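Local coordinates for protein pyridoxamine 5-phosphate-dependent dehydrase (Escherichia coli, PDB 3B8X) that catalyses the removal of the C3' hydroxyl from GDP-4-keto-6-deoxymannose on the way to L-colitose, by a combined transamination and deoxygenation, at residues Tyr51-Ser56 / Ile210-Arg215; Arg103-Asp108 / Ala124-Thr129; Asn136-Pro141 / Asn162-Gly167; Tyr6-Ser11 / Glu331-Val336. The protein carries 1 engineered substitution. All coordinates share one frame; numbering follows the deposited sequence.

Contact 1. Residues Tyr51-Ser56 / Ile210-Arg215; sequences YAVMVS and ILLCIR
Val53 meets the helix end with both of its methyl groups, each turned to a different partner. With CG1 anti to the backbone N (chi1 179°), that methyl lies over one face of the Arg215 guanidinium, Val53 CG1 standing 3.4 Å from Arg215 NH1. The other branch, CG2, reaches the helix itself, where Val53 CG2 is 3.7 Å from Leu211 CB and somewhat farther from the end of Leu212. Strand 51-55 is an outermost strand, within this chain, of the mixed sheet of the PLP-dependent aminotransferase (fold type I) domain, and helix 205-214 packs against it, with helix 58-68 touching Val55 and Leu211 as well. The arginine chain bends at chi3 (57°), which brings its flat end alongside the strand, close to the Met54 carbonyl. From there Arg215 NH1 donates to Met54 O at 2.9 Å, in the carbonyl plane and on a lone pair, the oxygen lying almost exactly in the guanidinium plane. The same nitrogen has a salt-bridge partner in Glu40 of helix 34-47, whose carboxylate also takes the backbone N of Met54. Farther along the strand, Val55 CG1 rests against the aliphatic part of the arginine, 3.9 Å from Arg215 CD.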
# COMPACT_ATOMS: atom_id res chain seq x y z
N TYR B 51 -12.23 -8.49 -16.03
CA TYR B 51 -12.08 -8.39 -14.60
C TYR B 51 -11.57 -7.06 -14.15
O TYR B 51 -10.86 -6.38 -14.88
CB TYR B 51 -11.02 -9.39 -14.17
CG TYR B 51 -11.30 -10.78 -14.60
CD1 TYR B 51 -10.58 -11.36 -15.62
CD2 TYR B 51 -12.25 -11.54 -13.93
CE1 TYR B 51 -10.84 -12.66 -16.01
CE2 TYR B 51 -12.48 -12.84 -14.28
CZ TYR B 51 -11.78 -13.38 -15.32
OH TYR B 51 -12.02 -14.68 -15.66
N ALA B 52 -11.84 -6.76 -12.88
CA ALA B 52 -11.34 -5.54 -12.24
C ALA B 52 -11.00 -5.86 -10.78
O ALA B 52 -11.73 -6.63 -10.12
CB ALA B 52 -12.40 -4.44 -12.32
N VAL B 53 -9.86 -5.34 -10.31
CA VAL B 53 -9.44 -5.52 -8.91
C VAL B 53 -9.12 -4.15 -8.34
O VAL B 53 -8.13 -3.56 -8.73
CB VAL B 53 -8.19 -6.37 -8.68
CG1 VAL B 53 -7.89 -6.42 -7.19
CG2 VAL B 53 -8.35 -7.82 -9.20
N MET B 54 -9.94 -3.68 -7.40
CA MET B 54 -9.72 -2.39 -6.74
C MET B 54 -8.67 -2.47 -5.64
O MET B 54 -8.64 -3.43 -4.89
CB MET B 54 -10.98 -1.91 -6.10
CG MET B 54 -10.87 -0.42 -5.65
SD MET B 54 -12.37 0.08 -4.74
CE MET B 54 -12.27 1.89 -4.69
N VAL B 55 -7.82 -1.46 -5.56
CA VAL B 55 -6.74 -1.46 -4.59
C VAL B 55 -6.63 -0.09 -3.96
O VAL B 55 -7.35 0.84 -4.31
CB VAL B 55 -5.35 -1.88 -5.19
CG1 VAL B 55 -5.36 -3.39 -5.51
CG2 VAL B 55 -5.05 -1.09 -6.43
N SER B 56 -5.76 0.01 -2.99
CA SER B 56 -5.65 1.25 -2.26
C SER B 56 -5.32 2.51 -3.05
O SER B 56 -5.68 3.58 -2.59
CB SER B 56 -4.73 1.03 -1.05
OG SER B 56 -3.36 0.87 -1.46
N ILE B 210 -4.34 -14.07 -9.29
CA ILE B 210 -3.08 -13.72 -8.63
C ILE B 210 -3.25 -12.38 -7.95
O ILE B 210 -2.77 -12.14 -6.85
CB ILE B 210 -1.90 -13.61 -9.62
CG1 ILE B 210 -1.42 -15.00 -10.08
CG2 ILE B 210 -0.75 -12.92 -8.94
CD1 ILE B 210 -0.60 -15.04 -11.43
N LEU B 211 -3.97 -11.50 -8.62
CA LEU B 211 -4.19 -10.16 -8.07
C LEU B 211 -4.99 -10.26 -6.77
O LEU B 211 -4.65 -9.62 -5.77
CB LEU B 211 -4.89 -9.23 -9.07
CG LEU B 211 -3.97 -8.89 -10.26
CD1 LEU B 211 -4.73 -8.32 -11.46
CD2 LEU B 211 -2.84 -7.89 -9.85
N LEU B 212 -6.04 -11.07 -6.78
CA LEU B 212 -6.90 -11.22 -5.60
C LEU B 212 -6.14 -11.75 -4.40
O LEU B 212 -6.45 -11.40 -3.25
CB LEU B 212 -8.05 -12.16 -5.89
CG LEU B 212 -9.07 -11.64 -6.92
CD1 LEU B 212 -10.02 -12.78 -7.21
CD2 LEU B 212 -9.82 -10.44 -6.37
N CYS B 213 -5.15 -12.60 -4.67
CA CYS B 213 -4.32 -13.15 -3.60
C CYS B 213 -3.31 -12.14 -3.03
O CYS B 213 -3.18 -11.98 -1.82
CB CYS B 213 -3.57 -14.36 -4.17
SG CYS B 213 -2.37 -15.16 -3.04
N ILE B 214 -2.56 -11.48 -3.93
CA ILE B 214 -1.53 -10.56 -3.47
C ILE B 214 -2.03 -9.21 -2.94
O ILE B 214 -1.27 -8.46 -2.28
CB ILE B 214 -0.40 -10.44 -4.46
CG1 ILE B 214 -0.94 -9.89 -5.79
CG2 ILE B 214 0.35 -11.74 -4.54
CD1 ILE B 214 0.22 -9.53 -6.75
N ARG B 215 -3.30 -8.90 -3.26
CA ARG B 215 -3.88 -7.64 -2.76
C ARG B 215 -4.05 -7.78 -1.28
O ARG B 215 -4.12 -6.80 -0.56
CB ARG B 215 -5.33 -7.42 -3.23
CG ARG B 215 -5.97 -6.20 -2.57
CD ARG B 215 -7.29 -5.90 -3.26
NE ARG B 215 -8.22 -7.05 -3.22
CZ ARG B 215 -9.43 -7.08 -3.78
NH1 ARG B 215 -9.86 -6.04 -4.50
NH2 ARG B 215 -10.19 -8.16 -3.65

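Contact 2. Residues Arg103-Asp108 / Ala124-Thr129; sequences RVKFVD and AVTDST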
# COMPACT_ATOMS: atom_id res chain seq x y z
N ARG B 103 15.21 -4.83 -15.65
CA ARG B 103 16.15 -3.96 -16.34
C ARG B 103 15.25 -2.97 -17.07
O ARG B 103 14.50 -3.38 -17.94
CB ARG B 103 16.97 -4.77 -17.36
CG ARG B 103 17.94 -3.96 -18.23
CD ARG B 103 18.78 -3.02 -17.38
NE ARG B 103 19.94 -2.45 -18.08
CZ ARG B 103 20.85 -3.17 -18.71
NH1 ARG B 103 20.74 -4.49 -18.75
NH2 ARG B 103 21.88 -2.57 -19.30
N VAL B 104 15.27 -1.70 -16.67
CA VAL B 104 14.42 -0.69 -17.28
C VAL B 104 15.10 -0.01 -18.46
O VAL B 104 16.22 0.48 -18.28
CB VAL B 104 14.03 0.41 -16.25
CG1 VAL B 104 13.05 1.45 -16.87
CG2 VAL B 104 13.40 -0.24 -14.99
N LYS B 105 14.43 0.04 -19.62
CA LYS B 105 14.91 0.73 -20.81
C LYS B 105 14.10 1.98 -21.11
O LYS B 105 12.94 1.91 -21.56
CB LYS B 105 14.83 -0.14 -22.05
CG LYS B 105 15.70 0.42 -23.21
CD LYS B 105 15.63 -0.47 -24.48
CE LYS B 105 16.86 -1.39 -24.70
NZ LYS B 105 16.66 -2.52 -25.72
N PHE B 106 14.72 3.13 -20.91
CA PHE B 106 14.01 4.37 -21.14
C PHE B 106 14.00 4.80 -22.58
O PHE B 106 15.01 4.74 -23.27
CB PHE B 106 14.56 5.49 -20.27
CG PHE B 106 14.30 5.31 -18.81
CD1 PHE B 106 15.22 4.65 -18.00
CD2 PHE B 106 13.15 5.81 -18.23
CE1 PHE B 106 14.96 4.45 -16.64
CE2 PHE B 106 12.93 5.69 -16.84
CZ PHE B 106 13.84 4.99 -16.06
N VAL B 107 12.85 5.30 -23.01
CA VAL B 107 12.66 5.82 -24.36
C VAL B 107 12.02 7.21 -24.32
O VAL B 107 11.14 7.44 -23.50
CB VAL B 107 11.74 4.89 -25.13
CG1 VAL B 107 11.47 5.43 -26.53
CG2 VAL B 107 12.37 3.50 -25.21
N ASP B 108 12.49 8.12 -25.18
CA ASP B 108 11.96 9.49 -25.28
C ASP B 108 10.49 9.50 -25.67
O ASP B 108 9.92 8.58 -26.26
CB ASP B 108 12.68 10.26 -26.40
CG ASP B 108 12.88 11.76 -26.09
OD1 ASP B 108 12.47 12.26 -25.03
OD2 ASP B 108 13.49 12.47 -26.93
N ALA B 124 14.06 0.85 -30.24
CA ALA B 124 14.39 0.29 -28.94
C ALA B 124 14.05 -1.19 -28.70
O ALA B 124 14.68 -1.86 -27.86
CB ALA B 124 13.73 1.13 -27.86
N VAL B 125 13.02 -1.68 -29.37
CA VAL B 125 12.54 -3.02 -29.15
C VAL B 125 13.53 -4.05 -29.70
O VAL B 125 13.74 -4.12 -30.91
CB VAL B 125 11.15 -3.21 -29.78
CG1 VAL B 125 10.74 -4.66 -29.72
CG2 VAL B 125 10.13 -2.34 -29.06
N THR B 126 14.16 -4.83 -28.82
CA THR B 126 15.12 -5.84 -29.26
C THR B 126 14.67 -7.25 -28.86
O THR B 126 13.57 -7.42 -28.35
CB THR B 126 16.55 -5.52 -28.74
OG1 THR B 126 16.82 -6.30 -27.57
CG2 THR B 126 16.68 -4.04 -28.37
N ASP B 127 15.47 -8.28 -29.10
CA ASP B 127 15.01 -9.62 -28.71
C ASP B 127 14.97 -9.80 -27.19
O ASP B 127 14.38 -10.76 -26.70
CB ASP B 127 15.92 -10.69 -29.31
CG ASP B 127 15.86 -10.73 -30.82
OD1 ASP B 127 14.77 -10.42 -31.37
OD2 ASP B 127 16.90 -11.05 -31.44
N SER B 128 15.66 -8.90 -26.49
CA SER B 128 15.79 -8.93 -25.05
C SER B 128 14.62 -8.22 -24.39
O SER B 128 14.39 -8.38 -23.19
CB SER B 128 17.13 -8.33 -24.63
OG SER B 128 17.17 -6.92 -24.80
N THR B 129 13.84 -7.52 -25.21
CA THR B 129 12.67 -6.79 -24.72
C THR B 129 11.58 -7.78 -24.34
O THR B 129 11.09 -8.52 -25.20
CB THR B 129 12.13 -5.81 -25.78
OG1 THR B 129 13.17 -4.89 -26.14
CG2 THR B 129 10.94 -5.07 -25.22
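Lys105 NZ is gripped by two acceptors, donating to Ala124 O at 3.0 Å and forming a salt bridge with Glu82 at the start of strand 82-86. The ammonium nitrogen lies in the plane of the Ala124 carbonyl, with a C=O...N angle of 159°, so it approaches nearly head-on. Its chain leaves the strand with CG anti to the backbone N and then bends at chi3 (-102°), a turn that carries the amine across to the end of helix 118-124. The apolar share of the contact is small: Val107 CG2 sits 3.8 Å from Ala124 CB, and the lower part of the lysine, at CD, flanks the same methyl.

Beyond the helix the chain reverses through a type I beta turn, Thr126 to Thr129, closed by Thr129 N to Thr126 O at 3.2 Å. A second bond spans the turn the other way, Thr126 N to Thr129 OG1 at 2.9 Å, and Thr129 OG1 is also bonded to Glu82, so the acid ties lysine and turn together. The C-terminal end of helix 118-124, at Ala124, is thus held to strand 103-107 through Val107 and Lys105, within a beta-alpha-beta crossover that runs from strand 103-107 through the helix and the turn to the parallel strand 129-135, with strand 82-86 lying between the two in the sheet.

Contact 3. Residues Asn136-Pro141 / Asn162-Gly167; sequences NLLGNP and NCESMG. With G4M ([(2R,3S,4R,5R)-5-(2-amino-6-oxo-1,6-dihydro-9H-purin-9-yl)-3,4-dihydroxytetrahydrofuran-2-yl]methyl (2R,3S,4S,5S,6R)-3,4-dihydroxy-5-[({3-hydroxy-2-methyl-5-[(phosphonooxy)methyl]pyridin-4-yl}methyl)amino]-6-methyltetrahydro-2H-pyran-2-yl dihydrogen diphosphate), chain O.
Asn136-Pro141 and Asn162-Gly167 are the loops that follow two neighbouring parallel strands, 129-135 and 157-161, at the cofactor site of the aminotransferase fold. Hydrogen bonds from side chain to backbone do most of the joining. Ser165 OG donates to Asn136 O at 2.5 Å, coming from well above the carbonyl plane, and it weakly accepts from Gly139 N at 2.8 Å; one hydroxyl thereby meets the backbone of both Asn136 and Gly139. Glu164 adds Leu138 N to Glu164 OE1 at 2.9 Å, taken on the anti lone pair. A water extends the set, donating to Asn136 O and accepting from Glu164 N.

Between side chains there is one bond, Asn136 ND2 to Asn162 OD1 at 2.9 Å, with the two amides almost perpendicular (83° apart). Asn142 and Glu160 also hold the Asn136 amide. The leucines flank the carboxylate by van der Waals contact: Leu137 lies beside the glutamate, Leu137 CD1 being 3.5 Å from Glu164 OE1, while Leu138 crosses it.

Toward the ligand, Cys163 puts its CB 3.5 Å from the pyridine nitrogen N1L of G4M. The glutamate, extended beyond CG, divides its carboxylate: OE1 is held by the backbone of Leu138, and this should steady OE2, which receives a very short hydrogen bond from G4M O3L, at 2.4 Å.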
# COMPACT_ATOMS: atom_id res chain seq x y z
N ASN B 136 -0.48 6.31 -20.75
CA ASN B 136 -1.32 7.24 -21.52
C ASN B 136 -1.31 8.56 -20.78
O ASN B 136 -1.99 8.73 -19.76
CB ASN B 136 -2.76 6.70 -21.69
CG ASN B 136 -2.77 5.36 -22.39
OD1 ASN B 136 -2.19 5.22 -23.50
ND2 ASN B 136 -3.32 4.34 -21.72
N LEU B 137 -0.47 9.48 -21.25
CA LEU B 137 -0.24 10.72 -20.54
C LEU B 137 -1.32 11.78 -20.64
O LEU B 137 -1.76 12.16 -21.72
CB LEU B 137 1.15 11.30 -20.84
CG LEU B 137 1.83 11.99 -19.64
CD1 LEU B 137 2.47 10.96 -18.70
CD2 LEU B 137 2.89 12.99 -20.12
N LEU B 138 -1.68 12.27 -19.47
CA LEU B 138 -2.58 13.40 -19.32
C LEU B 138 -3.92 13.19 -19.98
O LEU B 138 -4.60 14.16 -20.34
CB LEU B 138 -1.93 14.64 -19.91
CG LEU B 138 -1.74 15.79 -18.93
CD1 LEU B 138 -1.03 15.29 -17.68
CD2 LEU B 138 -1.00 16.93 -19.63
N GLY B 139 -4.30 11.95 -20.21
CA GLY B 139 -5.60 11.77 -20.83
C GLY B 139 -5.44 11.21 -22.24
O GLY B 139 -6.40 10.69 -22.84
N ASN B 140 -4.23 11.37 -22.77
CA ASN B 140 -3.98 10.98 -24.14
C ASN B 140 -3.56 9.53 -24.27
O ASN B 140 -2.44 9.17 -23.84
CB ASN B 140 -2.86 11.86 -24.68
CG ASN B 140 -3.01 12.18 -26.16
OD1 ASN B 140 -4.13 12.13 -26.72
ND2 ASN B 140 -1.89 12.57 -26.80
N PRO B 141 -4.37 8.71 -24.95
CA PRO B 141 -3.97 7.30 -25.15
C PRO B 141 -2.82 7.20 -26.16
O PRO B 141 -2.65 8.04 -27.06
CB PRO B 141 -5.21 6.66 -25.80
CG PRO B 141 -5.92 7.79 -26.52
CD PRO B 141 -5.51 9.09 -25.80
N ASN B 162 -2.75 3.43 -16.84
CA ASN B 162 -3.82 4.33 -17.23
C ASN B 162 -4.35 5.23 -16.11
O ASN B 162 -5.48 5.72 -16.18
CB ASN B 162 -5.01 3.59 -17.83
CG ASN B 162 -5.81 4.47 -18.84
OD1 ASN B 162 -5.23 5.19 -19.66
ND2 ASN B 162 -7.13 4.41 -18.78
N CYS B 163 -3.48 5.59 -15.19
CA CYS B 163 -3.89 6.41 -14.08
C CYS B 163 -4.21 7.86 -14.44
O CYS B 163 -4.84 8.54 -13.62
CB CYS B 163 -2.82 6.30 -12.97
SG CYS B 163 -2.76 4.66 -12.18
N GLU B 164 -3.81 8.34 -15.62
CA GLU B 164 -4.11 9.73 -15.97
C GLU B 164 -5.12 9.79 -17.08
O GLU B 164 -5.54 10.88 -17.46
CB GLU B 164 -2.86 10.52 -16.41
CG GLU B 164 -1.75 10.47 -15.36
CD GLU B 164 -0.48 11.18 -15.77
OE1 GLU B 164 -0.44 11.80 -16.86
OE2 GLU B 164 0.52 11.08 -15.02
N SER B 165 -5.49 8.63 -17.62
CA SER B 165 -6.40 8.64 -18.75
C SER B 165 -7.66 7.80 -18.65
O SER B 165 -8.11 7.23 -19.65
CB SER B 165 -5.67 8.36 -20.08
OG SER B 165 -4.46 9.11 -20.12
N MET B 166 -8.27 7.76 -17.46
CA MET B 166 -9.54 7.06 -17.34
C MET B 166 -10.50 7.68 -18.36
O MET B 166 -10.53 8.89 -18.53
CB MET B 166 -10.13 7.26 -15.95
CG MET B 166 -11.42 6.50 -15.81
SD MET B 166 -12.11 6.60 -14.15
CE MET B 166 -11.12 5.53 -13.21
N GLY B 167 -11.30 6.88 -19.05
CA GLY B 167 -12.23 7.46 -20.01
C GLY B 167 -11.71 7.77 -21.42
O GLY B 167 -12.47 8.20 -22.30
OP3 G4M O . -1.94 8.92 -7.04
PL G4M O . -2.11 7.36 -7.29
OP1 G4M O . -1.21 6.46 -6.29
OP2 G4M O . -3.66 6.98 -7.09
OP4 G4M O . -1.79 7.04 -8.85
C5B G4M O . -0.40 7.07 -9.02
C5L G4M O . -0.13 7.34 -10.45
C6L G4M O . 0.30 6.31 -11.26
N1L G4M O . 0.60 6.55 -12.52
C2L G4M O . 0.50 7.74 -13.07
C2A G4M O . 0.92 7.95 -14.51
C3L G4M O . 0.04 8.84 -12.36
O3L G4M O . 0.03 10.05 -12.96
C4L G4M O . -0.33 8.62 -10.99
C4A G4M O . -0.79 9.67 -10.17
N4A G4M O . -0.80 10.88 -10.64
C4G G4M O . -1.37 11.91 -9.85
C5G G4M O . -0.68 13.24 -10.08
C6G G4M O . -0.58 13.54 -11.57
O5G G4M O . -1.61 14.15 -9.50
C3G G4M O . -1.26 11.61 -8.34
O3G G4M O . -2.54 11.21 -7.89
C2G G4M O . -0.85 12.90 -7.58
O2G G4M O . -1.08 12.78 -6.17
C1G G4M O . -1.62 14.09 -8.09
O1G G4M O . -0.87 15.23 -7.70
P2 G4M O . -1.64 16.54 -7.23
O3P G4M O . -2.81 16.90 -8.28
O4P G4M O . -0.59 17.78 -7.31
OPP G4M O . -2.16 16.14 -5.75
P G4M O . -2.73 17.39 -4.92
O1P G4M O . -1.81 18.71 -4.73
O2P G4M O . -2.95 16.68 -3.51
O5' G4M O . -4.22 17.68 -5.36
C5' G4M O . -4.28 18.63 -6.39
C4' G4M O . -5.28 19.70 -5.97
O4' G4M O . -6.44 19.06 -5.36
C3' G4M O . -4.66 20.61 -4.89
O3' G4M O . -5.24 21.89 -5.06
C2' G4M O . -5.12 19.94 -3.57
O2' G4M O . -5.24 20.96 -2.56
C1' G4M O . -6.51 19.48 -3.98
N9 G4M O . -6.98 18.37 -3.14
C8 G4M O . -6.44 17.13 -3.08
N7 G4M O . -7.16 16.41 -2.25
C4 G4M O . -8.09 18.42 -2.32
C5 G4M O . -8.21 17.14 -1.74
C6 G4M O . -9.31 16.88 -0.84
O6 G4M O . -9.50 15.81 -0.30
N3 G4M O . -8.97 19.38 -2.02
C2 G4M O . -9.96 19.13 -1.18
N1 G4M O . -10.15 17.91 -0.58
N2 G4M O . -10.83 20.13 -0.87
O HOH W 1 -1.77 7.36 -17.20

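Contact 4. Residues Tyr6-Ser11 / Glu331-Val336; sequences YPLASS and ECRPIV. With NA (sodium ion), chain K; G4M ([(2R,3S,4R,5R)-5-(2-amino-6-oxo-1,6-dihydro-9H-purin-9-yl)-3,4-dihydroxytetrahydrofuran-2-yl]methyl (2R,3S,4S,5S,6R)-3,4-dihydroxy-5-[({3-hydroxy-2-methyl-5-[(phosphonooxy)methyl]pyridin-4-yl}methyl)amino]-6-methyltetrahydro-2H-pyran-2-yl dihydrogen diphosphate), chain O.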
# COMPACT_ATOMS: atom_id res chain seq x y z
N TYR B 6 -8.77 29.38 -10.24
CA TYR B 6 -8.72 28.33 -11.25
C TYR B 6 -7.70 27.30 -10.74
O TYR B 6 -6.54 27.24 -11.14
CB TYR B 6 -8.23 28.94 -12.54
CG TYR B 6 -8.17 27.98 -13.70
CD1 TYR B 6 -8.49 26.64 -13.56
CD2 TYR B 6 -7.67 28.42 -14.93
CE1 TYR B 6 -8.38 25.77 -14.69
CE2 TYR B 6 -7.58 27.60 -16.02
CZ TYR B 6 -7.93 26.27 -15.91
OH TYR B 6 -7.77 25.47 -17.03
N PRO B 7 -8.17 26.51 -9.81
CA PRO B 7 -7.33 25.51 -9.19
C PRO B 7 -7.27 24.28 -10.08
O PRO B 7 -8.12 24.05 -10.93
CB PRO B 7 -8.11 25.20 -7.90
CG PRO B 7 -9.57 25.34 -8.34
CD PRO B 7 -9.54 26.54 -9.25
N LEU B 8 -6.27 23.44 -9.82
CA LEU B 8 -6.16 22.18 -10.52
C LEU B 8 -7.35 21.21 -10.48
O LEU B 8 -7.59 20.52 -11.45
CB LEU B 8 -4.89 21.45 -10.05
CG LEU B 8 -3.99 20.87 -11.14
CD1 LEU B 8 -3.11 21.96 -11.72
CD2 LEU B 8 -3.21 19.70 -10.51
N ALA B 9 -8.05 21.05 -9.36
CA ALA B 9 -9.16 20.09 -9.32
C ALA B 9 -10.25 20.67 -8.44
O ALA B 9 -10.00 21.63 -7.72
CB ALA B 9 -8.65 18.75 -8.73
N SER B 10 -11.44 20.10 -8.53
CA SER B 10 -12.57 20.51 -7.70
C SER B 10 -13.31 19.23 -7.29
O SER B 10 -12.92 18.12 -7.68
CB SER B 10 -13.46 21.54 -8.42
OG SER B 10 -13.86 21.11 -9.72
N SER B 11 -14.30 19.36 -6.41
CA SER B 11 -15.03 18.16 -5.96
C SER B 11 -15.85 17.57 -7.11
O SER B 11 -16.50 18.33 -7.86
CB SER B 11 -15.97 18.51 -4.80
OG SER B 11 -16.66 17.37 -4.34
N GLU B 331 -3.63 27.56 -10.58
CA GLU B 331 -2.75 26.54 -10.03
C GLU B 331 -2.05 25.84 -11.20
O GLU B 331 -2.67 25.57 -12.22
CB GLU B 331 -3.54 25.53 -9.19
CG GLU B 331 -2.65 24.63 -8.36
CD GLU B 331 -3.43 23.80 -7.37
OE1 GLU B 331 -4.66 23.75 -7.54
OE2 GLU B 331 -2.83 23.19 -6.44
N CYS B 332 -0.77 25.53 -11.07
CA CYS B 332 -0.09 24.81 -12.13
C CYS B 332 0.90 23.79 -11.60
O CYS B 332 1.18 23.75 -10.39
CB CYS B 332 0.51 25.78 -13.12
SG CYS B 332 1.95 26.60 -12.40
N ARG B 333 1.40 22.91 -12.48
CA ARG B 333 2.30 21.83 -12.08
C ARG B 333 3.29 21.60 -13.24
O ARG B 333 2.98 21.88 -14.38
CB ARG B 333 1.49 20.50 -12.01
CG ARG B 333 0.49 20.30 -10.86
CD ARG B 333 1.22 20.18 -9.53
NE ARG B 333 0.34 19.94 -8.39
CZ ARG B 333 -0.18 20.92 -7.66
NH1 ARG B 333 -0.98 20.61 -6.64
NH2 ARG B 333 0.10 22.19 -7.99
N PRO B 334 4.44 20.99 -12.98
CA PRO B 334 5.31 20.59 -14.09
C PRO B 334 4.54 19.44 -14.76
O PRO B 334 3.59 18.91 -14.20
CB PRO B 334 6.53 19.96 -13.40
CG PRO B 334 6.47 20.36 -12.03
CD PRO B 334 5.06 20.76 -11.66
N ILE B 335 4.97 19.01 -15.94
CA ILE B 335 4.29 17.86 -16.56
C ILE B 335 4.76 16.59 -15.86
O ILE B 335 5.75 15.98 -16.26
CB ILE B 335 4.51 17.83 -18.11
CG1 ILE B 335 3.93 19.11 -18.70
CG2 ILE B 335 3.69 16.68 -18.78
CD1 ILE B 335 4.05 19.11 -20.20
N VAL B 336 4.08 16.25 -14.77
CA VAL B 336 4.41 15.10 -13.95
C VAL B 336 5.88 14.92 -13.59
O VAL B 336 6.46 15.88 -13.10
CB VAL B 336 3.70 13.80 -14.41
CG1 VAL B 336 2.22 13.97 -14.07
CG2 VAL B 336 3.83 13.62 -15.95
NA NA K . -8.08 18.43 -12.62
OP3 G4M O . -1.94 8.92 -7.04
PL G4M O . -2.11 7.36 -7.29
OP1 G4M O . -1.21 6.46 -6.29
OP2 G4M O . -3.66 6.98 -7.09
OP4 G4M O . -1.79 7.04 -8.85
C5B G4M O . -0.40 7.07 -9.02
C5L G4M O . -0.13 7.34 -10.45
C6L G4M O . 0.30 6.31 -11.26
N1L G4M O . 0.60 6.55 -12.52
C2L G4M O . 0.50 7.74 -13.07
C2A G4M O . 0.92 7.95 -14.51
C3L G4M O . 0.04 8.84 -12.36
O3L G4M O . 0.03 10.05 -12.96
C4L G4M O . -0.33 8.62 -10.99
C4A G4M O . -0.79 9.67 -10.17
N4A G4M O . -0.80 10.88 -10.64
C4G G4M O . -1.37 11.91 -9.85
C5G G4M O . -0.68 13.24 -10.08
C6G G4M O . -0.58 13.54 -11.57
O5G G4M O . -1.61 14.15 -9.50
C3G G4M O . -1.26 11.61 -8.34
O3G G4M O . -2.54 11.21 -7.89
C2G G4M O . -0.85 12.90 -7.58
O2G G4M O . -1.08 12.78 -6.17
C1G G4M O . -1.62 14.09 -8.09
O1G G4M O . -0.87 15.23 -7.70
P2 G4M O . -1.64 16.54 -7.23
O3P G4M O . -2.81 16.90 -8.28
O4P G4M O . -0.59 17.78 -7.31
OPP G4M O . -2.16 16.14 -5.75
P G4M O . -2.73 17.39 -4.92
O1P G4M O . -1.81 18.71 -4.73
O2P G4M O . -2.95 16.68 -3.51
O5' G4M O . -4.22 17.68 -5.36
C5' G4M O . -4.28 18.63 -6.39
C4' G4M O . -5.28 19.70 -5.97
O4' G4M O . -6.44 19.06 -5.36
C3' G4M O . -4.66 20.61 -4.89
O3' G4M O . -5.24 21.89 -5.06
C2' G4M O . -5.12 19.94 -3.57
O2' G4M O . -5.24 20.96 -2.56
C1' G4M O . -6.51 19.48 -3.98
N9 G4M O . -6.98 18.37 -3.14
C8 G4M O . -6.44 17.13 -3.08
N7 G4M O . -7.16 16.41 -2.25
C4 G4M O . -8.09 18.42 -2.32
C5 G4M O . -8.21 17.14 -1.74
C6 G4M O . -9.31 16.88 -0.84
O6 G4M O . -9.50 15.81 -0.30
N3 G4M O . -8.97 19.38 -2.02
C2 G4M O . -9.96 19.13 -1.18
N1 G4M O . -10.15 17.91 -0.58
N2 G4M O . -10.83 20.13 -0.87
O HOH W 2 -5.17 24.91 -12.77
O HOH W 3 -7.83 16.08 -13.54
O HOH W 4 -5.74 17.27 -11.44
O HOH W 5 -6.12 18.72 -14.00
O HOH W 6 -9.88 17.44 -11.55
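The part of the GDP-sugar pocket round the ribose and diphosphate is built here, where the N-terminal segment Tyr6-Ser11 meets the edge strand 332-333 of the small antiparallel sheet. Leu8 N donates to Glu331 OE1 at 2.8 Å, meeting the oxygen on its anti side, and Glu331 N returns a bond to Tyr6 O at 3.0 Å. A water donates to both Tyr6 O and Glu331 O. Extended, with CG anti to the backbone N (chi1 -168°), Glu331 brings its carboxylate up to the ribose, and Glu331 OE2 stands 3.1 Å from G4M O3'.

Arg333 points its edge at the diphosphate. Arg333 NE donates to G4M O4P at 2.6 Å, with that oxygen in the guanidinium plane, and NH1 bonds to both O4P and O1P. Leu8 CD2 lies over one guanidinium face, offset toward its rim, and Leu8 CD2 is 3.8 Å from Arg333 CG. Two further bonds fix the rotation of the group: Arg333 NH2 to Cys332 O, and the salt bridge from Arg333 NH1 to Glu331 OE2 at 3.2 Å. Arg221 of the second subunit joins it at the ligand.

Leu8 O also coordinates a sodium ion at 2.5 Å, together with Asn373 O and four waters. Acid at the ribose and arginine at the diphosphate make this a nucleotide-sugar binding site, consistent with an aminotransferase-fold enzyme acting on a GDP-linked hexose.

From the N terminus, Tyr6-Ser11 opens contact 4, whose loop closes at Glu331-Val336 and encloses the other three contacts. Inside it, contact 1 opens on strand 51-55 and closes at helix 205-214, and within that span contact 2 and then contact 3 follow in series; none cross. Contacts 1 and 2 reach the same mixed sheet, contact 1 at its outermost strand 51-55 and contact 2 at strand 103-107, with centres about 28 Å apart. Contact 3 joins the loops after two central strands of that sheet. Contact 4 ties the N-terminal segment to the small antiparallel sheet. Contacts 3 and 4 touch, Glu164 OE2 lying 3.5 Å from Val336 CG1, and both meet G4M.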